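Local coordinates for protein 4-oxalmesaconate hydratase (Pseudomonas putida, PDB 5CGZ) that catalyses the zinc-dependent interconversion of 4-carboxy-2-hydroxymuconate and 4-carboxy-4-hydroxy-2-oxoadipate, a hydration step in gallate breakdown, at residues T171-T176 against Y224-Q229; V101-Q106 against P144-V149. All blocks are in the same frame, centred on the assembly; numbering follows the deposited sequence.

Contact 1 (T171-T176 against Y224-Q229); sequences TFLDIT and YAEGLQ
Y224 and T176 meet just beyond the end of the antiparallel ladder of strands 171-174 and 225-229. The backbone N of Y224 makes a nearly straight hydrogen bond to T176 OG1 (3.1 Å, 177°). The same hydroxyl donates to D174 OD1 at 2.7 Å, on the syn lone pair of that oxygen. D174 OD1 also accepts from the backbone N of T176, which forms an Asx turn. The backbone N of V223 is bonded to T176 OG1 as well. Donating and accepting at once, the T176 hydroxyl is probably held in its rotation. Y224 O in turn accepts from I175 N at 3.0 Å. The edge of the Y224 ring lies near T176 CA, and the ring also stacks with W179.

I175 lies alongside this end of the ladder. Its CG1 sits between the backbone N and the carbonyl carbon (chi1 63°). This turns CG1 to within 3.8 Å of Y224 CB. From there I175 CD1 goes on to touch E226 CG, also at 3.8 Å, and the two side chains cross at about a right angle. The E226 chain is extended beyond CG and carries its carboxylate past I175. There it forms a salt bridge with K182 and accepts from the backbone N of G20 and A21 of helix 13-27.

E226 and L173 are a hydrogen-bonded pair: L173 N to E226 O is 2.8 Å and E226 N to L173 O is 2.9 Å. F172 faces G227, and its CD1 rests 3.8 Å from G227 CA, where a side chain would crowd the ring. Residues 171-173 also pair in parallel with a strand of a second subunit, so the sheet continues across the interface. The buried carboxylate of E226 has a lysine and two backbone N-H groups as mates, which would probably favour its charged form.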
loop_
_atom_site.group_PDB
_atom_site.type_symbol
_atom_site.label_atom_id
_atom_site.label_comp_id
_atom_site.label_asym_id
_atom_site.label_seq_id
_atom_site.Cartn_x
_atom_site.Cartn_y
_atom_site.Cartn_z
ATOM N N THR A 171 16.858 -0.934 -7.854
ATOM C CA THR A 171 18.092 -0.788 -8.629
ATOM C C THR A 171 19.272 -1.297 -7.809
ATOM O O THR A 171 19.463 -0.869 -6.677
ATOM C CB THR A 171 18.331 0.691 -9.028
ATOM O OG1 THR A 171 17.223 1.163 -9.801
ATOM C CG2 THR A 171 19.623 0.862 -9.852
ATOM N N PHE A 172 20.045 -2.232 -8.361
ATOM C CA PHE A 172 21.298 -2.645 -7.728
ATOM C C PHE A 172 22.488 -2.124 -8.511
ATOM O O PHE A 172 22.605 -2.351 -9.723
ATOM C CB PHE A 172 21.408 -4.173 -7.608
ATOM C CG PHE A 172 20.512 -4.767 -6.563
ATOM C CD1 PHE A 172 20.720 -4.491 -5.220
ATOM C CD2 PHE A 172 19.475 -5.615 -6.920
ATOM C CE1 PHE A 172 19.892 -5.038 -4.242
ATOM C CE2 PHE A 172 18.648 -6.174 -5.956
ATOM C CZ PHE A 172 18.854 -5.879 -4.612
ATOM N N LEU A 173 23.368 -1.429 -7.806
ATOM C CA LEU A 173 24.600 -0.925 -8.387
ATOM C C LEU A 173 25.731 -1.883 -8.033
ATOM O O LEU A 173 26.015 -2.091 -6.856
ATOM C CB LEU A 173 24.910 0.482 -7.873
ATOM C CG LEU A 173 26.103 1.198 -8.506
ATOM C CD1 LEU A 173 25.791 1.571 -9.965
ATOM C CD2 LEU A 173 26.492 2.435 -7.686
ATOM N N ASP A 174 26.360 -2.470 -9.045
ATOM C CA ASP A 174 27.476 -3.383 -8.813
ATOM C C ASP A 174 28.714 -2.583 -8.447
ATOM O O ASP A 174 29.290 -1.903 -9.294
ATOM C CB ASP A 174 27.742 -4.244 -10.051
ATOM C CG ASP A 174 28.840 -5.274 -9.825
ATOM O OD1 ASP A 174 29.426 -5.307 -8.719
ATOM O OD2 ASP A 174 29.125 -6.049 -10.766
ATOM N N ILE A 175 29.124 -2.665 -7.187
ATOM C CA ILE A 175 30.274 -1.900 -6.722
ATOM C C ILE A 175 31.473 -2.802 -6.443
ATOM O O ILE A 175 32.411 -2.409 -5.749
ATOM C CB ILE A 175 29.949 -1.093 -5.438
ATOM C CG1 ILE A 175 29.604 -2.037 -4.283
ATOM C CG2 ILE A 175 28.830 -0.080 -5.698
ATOM C CD1 ILE A 175 29.667 -1.348 -2.913
ATOM N N THR A 176 31.435 -4.014 -6.982
ATOM C CA THR A 176 32.512 -4.974 -6.775
ATOM C C THR A 176 33.898 -4.376 -7.096
ATOM O O THR A 176 34.860 -4.589 -6.360
ATOM C CB THR A 176 32.294 -6.229 -7.631
ATOM O OG1 THR A 176 31.064 -6.870 -7.242
ATOM C CG2 THR A 176 33.465 -7.195 -7.457
ATOM N N TYR A 224 29.834 -7.459 -4.457
ATOM C CA TYR A 224 29.402 -6.354 -3.609
ATOM C C TYR A 224 28.450 -5.456 -4.388
ATOM O O TYR A 224 28.746 -5.090 -5.532
ATOM C CB TYR A 224 30.608 -5.529 -3.124
ATOM C CG TYR A 224 31.632 -6.314 -2.327
ATOM C CD1 TYR A 224 31.488 -6.484 -0.952
ATOM C CD2 TYR A 224 32.740 -6.875 -2.946
ATOM C CE1 TYR A 224 32.418 -7.193 -0.214
ATOM C CE2 TYR A 224 33.685 -7.593 -2.217
ATOM C CZ TYR A 224 33.516 -7.747 -0.855
ATOM O OH TYR A 224 34.445 -8.449 -0.130
ATOM N N ALA A 225 27.320 -5.091 -3.787
ATOM C CA ALA A 225 26.376 -4.198 -4.465
ATOM C C ALA A 225 25.753 -3.212 -3.486
ATOM O O ALA A 225 25.711 -3.473 -2.284
ATOM C CB ALA A 225 25.281 -5.010 -5.181
ATOM N N GLU A 226 25.295 -2.072 -4.002
ATOM C CA GLU A 226 24.466 -1.153 -3.230
ATOM C C GLU A 226 23.054 -1.142 -3.825
ATOM O O GLU A 226 22.885 -1.138 -5.050
ATOM C CB GLU A 226 25.070 0.261 -3.217
ATOM C CG GLU A 226 26.280 0.371 -2.294
ATOM C CD GLU A 226 27.010 1.720 -2.365
ATOM O OE1 GLU A 226 26.679 2.566 -3.229
ATOM O OE2 GLU A 226 27.934 1.919 -1.546
ATOM N N GLY A 227 22.048 -1.186 -2.960
ATOM C CA GLY A 227 20.660 -1.136 -3.399
ATOM C C GLY A 227 20.147 0.292 -3.344
ATOM O O GLY A 227 20.466 1.038 -2.409
ATOM N N LEU A 228 19.371 0.675 -4.353
ATOM C CA LEU A 228 18.800 2.019 -4.454
ATOM C C LEU A 228 17.306 1.942 -4.749
ATOM O O LEU A 228 16.860 1.057 -5.487
ATOM C CB LEU A 228 19.477 2.832 -5.566
ATOM C CG LEU A 228 20.936 3.309 -5.509
ATOM C CD1 LEU A 228 21.187 4.162 -4.287
ATOM C CD2 LEU A 228 21.909 2.152 -5.576
ATOM N N GLN A 229 16.533 2.875 -4.200
ATOM C CA GLN A 229 15.140 3.013 -4.613
ATOM C C GLN A 229 14.945 4.314 -5.380
ATOM O O GLN A 229 15.170 5.398 -4.852
ATOM C CB GLN A 229 14.182 2.962 -3.415
ATOM C CG GLN A 229 12.719 3.044 -3.857
ATOM C CD GLN A 229 11.726 2.448 -2.852
ATOM O OE1 GLN A 229 11.950 2.472 -1.647
ATOM N NE2 GLN A 229 10.618 1.907 -3.365
#

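Contact 2 (V101-Q106 against P144-V149); sequences VYRRVQ and PGEKIV
R103, on the last turn of helix 92-105, reaches E146 and K147 of the loop 144-149. Its CB is 3.9 Å from E146 OE1, and its CG passes the same oxygen at 3.6 Å. The chain then bends at chi2 (-78°), which brings CD to 3.1 Å from K147 O. R103 NE lies 3.8 Å from I148 CA and donates to the carbonyl of A137. NH1 forms a salt bridge with E146 OE1 at 2.9 Å. E146 OE1 lies near the guanidinium plane and is met on its anti side, with NH1 tilted 27° out of the carboxylate plane. The guanidinium and carboxylate planes are 66° apart. NH1 also bonds to Y142 O. NH2 rests 4.0 Å from I148 CG2 and is hydrogen-bonded just outside the two segments. A leucine in place of R103 would probably leave E146 without its charge mate and the carbonyls of A137 and Y142 without this donor.

Q106, just past the helix end, joins the same loop. Its NE2 donates to R103 O and makes a weak bond to K147 O at 3.2 Å. A water donates to these two carbonyls as well and ties them together. V149 CG2 packs on Y102 CB at 3.9 Å, while the Y102 ring lies against helix 122-138.

The contact joins the loop after helix 122-138 to the C-terminal end of helix 92-105, away from the zinc site. It combines one salt bridge and a weak amide bond with apolar packing of V149. R103 links a carboxylate of the loop to the carbonyls of A137 and Y142, which probably fixes the guanidinium's position.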
loop_
_atom_site.group_PDB
_atom_site.type_symbol
_atom_site.label_atom_id
_atom_site.label_comp_id
_atom_site.label_asym_id
_atom_site.label_seq_id
_atom_site.Cartn_x
_atom_site.Cartn_y
_atom_site.Cartn_z
ATOM N N VAL A 101 23.598 24.742 -4.689
ATOM C CA VAL A 101 24.512 23.630 -4.947
ATOM C C VAL A 101 24.105 22.923 -6.238
ATOM O O VAL A 101 24.956 22.616 -7.076
ATOM C CB VAL A 101 24.548 22.630 -3.776
ATOM C CG1 VAL A 101 25.388 21.400 -4.136
ATOM C CG2 VAL A 101 25.107 23.317 -2.527
ATOM N N TYR A 102 22.804 22.677 -6.404
ATOM C CA TYR A 102 22.293 22.057 -7.628
ATOM C C TYR A 102 22.664 22.871 -8.861
ATOM O O TYR A 102 23.108 22.320 -9.870
ATOM C CB TYR A 102 20.769 21.912 -7.579
ATOM C CG TYR A 102 20.232 20.620 -6.983
ATOM C CD1 TYR A 102 20.032 19.493 -7.777
ATOM C CD2 TYR A 102 19.868 20.547 -5.637
ATOM C CE1 TYR A 102 19.509 18.309 -7.239
ATOM C CE2 TYR A 102 19.338 19.368 -5.088
ATOM C CZ TYR A 102 19.165 18.257 -5.897
ATOM O OH TYR A 102 18.648 17.097 -5.364
ATOM N N ARG A 103 22.448 24.182 -8.787
ATOM C CA ARG A 103 22.723 25.060 -9.925
ATOM C C ARG A 103 24.217 25.029 -10.289
ATOM O O ARG A 103 24.579 25.069 -11.460
ATOM C CB ARG A 103 22.263 26.491 -9.618
ATOM C CG ARG A 103 20.740 26.706 -9.640
ATOM C CD ARG A 103 20.240 26.807 -11.060
ATOM N NE ARG A 103 18.789 26.928 -11.192
ATOM C CZ ARG A 103 18.115 28.078 -11.185
ATOM N NH1 ARG A 103 18.754 29.234 -11.020
ATOM N NH2 ARG A 103 16.791 28.070 -11.340
ATOM N N ARG A 104 25.075 24.930 -9.281
ATOM C CA ARG A 104 26.520 24.903 -9.503
ATOM C C ARG A 104 27.015 23.538 -9.994
ATOM O O ARG A 104 27.808 23.447 -10.925
ATOM C CB ARG A 104 27.249 25.285 -8.211
ATOM C CG ARG A 104 28.757 25.312 -8.330
ATOM C CD ARG A 104 29.411 25.663 -6.997
ATOM N NE ARG A 104 29.460 24.529 -6.073
ATOM C CZ ARG A 104 28.809 24.477 -4.912
ATOM N NH1 ARG A 104 28.047 25.497 -4.522
ATOM N NH2 ARG A 104 28.920 23.404 -4.136
ATOM N N VAL A 105 26.540 22.473 -9.366
ATOM C CA VAL A 105 27.019 21.136 -9.684
ATOM C C VAL A 105 26.364 20.563 -10.948
ATOM O O VAL A 105 26.993 19.808 -11.693
ATOM C CB VAL A 105 26.775 20.178 -8.492
ATOM C CG1 VAL A 105 27.055 18.725 -8.896
ATOM C CG2 VAL A 105 27.628 20.599 -7.296
ATOM N N GLN A 106 25.109 20.932 -11.190
ATOM C CA GLN A 106 24.338 20.375 -12.306
ATOM C C GLN A 106 24.412 18.839 -12.341
ATOM O O GLN A 106 24.794 18.247 -13.350
ATOM C CB GLN A 106 24.839 20.960 -13.632
ATOM C CG GLN A 106 24.622 22.475 -13.770
ATOM C CD GLN A 106 23.189 22.826 -14.142
ATOM O OE1 GLN A 106 22.473 22.013 -14.725
ATOM N NE2 GLN A 106 22.763 24.037 -13.797
ATOM N N PRO A 144 16.588 34.156 -12.086
ATOM C CA PRO A 144 16.386 34.190 -13.539
ATOM C C PRO A 144 17.694 34.479 -14.257
ATOM O O PRO A 144 18.494 35.266 -13.757
ATOM C CB PRO A 144 15.389 35.333 -13.732
ATOM C CG PRO A 144 14.725 35.504 -12.406
ATOM C CD PRO A 144 15.763 35.157 -11.387
ATOM N N GLY A 145 17.922 33.843 -15.396
ATOM C CA GLY A 145 19.164 34.043 -16.116
ATOM C C GLY A 145 20.197 32.964 -15.855
ATOM O O GLY A 145 21.023 32.682 -16.722
ATOM N N GLU A 146 20.166 32.368 -14.665
ATOM C CA GLU A 146 21.047 31.241 -14.366
ATOM C C GLU A 146 20.615 30.005 -15.152
ATOM O O GLU A 146 19.431 29.833 -15.446
ATOM C CB GLU A 146 21.042 30.903 -12.874
ATOM C CG GLU A 146 21.720 31.881 -11.963
ATOM C CD GLU A 146 21.967 31.282 -10.580
ATOM O OE1 GLU A 146 21.410 30.194 -10.276
ATOM O OE2 GLU A 146 22.729 31.890 -9.797
ATOM N N LYS A 147 21.569 29.141 -15.478
ATOM C CA LYS A 147 21.257 27.874 -16.131
ATOM C C LYS A 147 20.457 26.970 -15.183
ATOM O O LYS A 147 20.911 26.673 -14.077
ATOM C CB LYS A 147 22.537 27.166 -16.574
ATOM C CG LYS A 147 22.268 25.897 -17.355
ATOM C CD LYS A 147 23.533 25.087 -17.588
ATOM C CE LYS A 147 23.211 23.836 -18.401
ATOM N NZ LYS A 147 24.251 22.778 -18.241
ATOM N N ILE A 148 19.270 26.543 -15.608
ATOM C CA ILE A 148 18.422 25.725 -14.747
ATOM C C ILE A 148 18.897 24.277 -14.721
ATOM O O ILE A 148 19.664 23.836 -15.579
ATOM C CB ILE A 148 16.939 25.753 -15.189
ATOM C CG1 ILE A 148 16.759 25.033 -16.528
ATOM C CG2 ILE A 148 16.425 27.187 -15.262
ATOM C CD1 ILE A 148 15.329 25.003 -17.014
ATOM N N VAL A 149 18.435 23.547 -13.717
ATOM C CA VAL A 149 18.665 22.114 -13.612
ATOM C C VAL A 149 17.640 21.365 -14.474
ATOM O O VAL A 149 16.515 21.847 -14.666
ATOM C CB VAL A 149 18.582 21.675 -12.134
ATOM C CG1 VAL A 149 18.185 20.221 -12.002
ATOM C CG2 VAL A 149 19.905 21.969 -11.428
HETATM O O HOH W 1 23.284 27.573 -13.166
#

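Overall arrangement
Both segments of contact 2 precede those of contact 1 along the chain. The centres of the two contacts lie about 29 Å apart, and their nearest atoms about 12 Å, so they do not meet. Contact 2 sits on the helical layer, where helix 92-105 packs on strands 3-8 and 31-36 of the parallel, Rossmann-like part of the sheet. Contact 1 is the last strand pair at the far end of the same seven-stranded sheet. The loop of contact 2 leads to strand 154-157, which lies beside strand 225-230 of contact 1. One contact joins a helix to a loop, and the other brings the sheet edge to a neighbouring subunit of the hexamer.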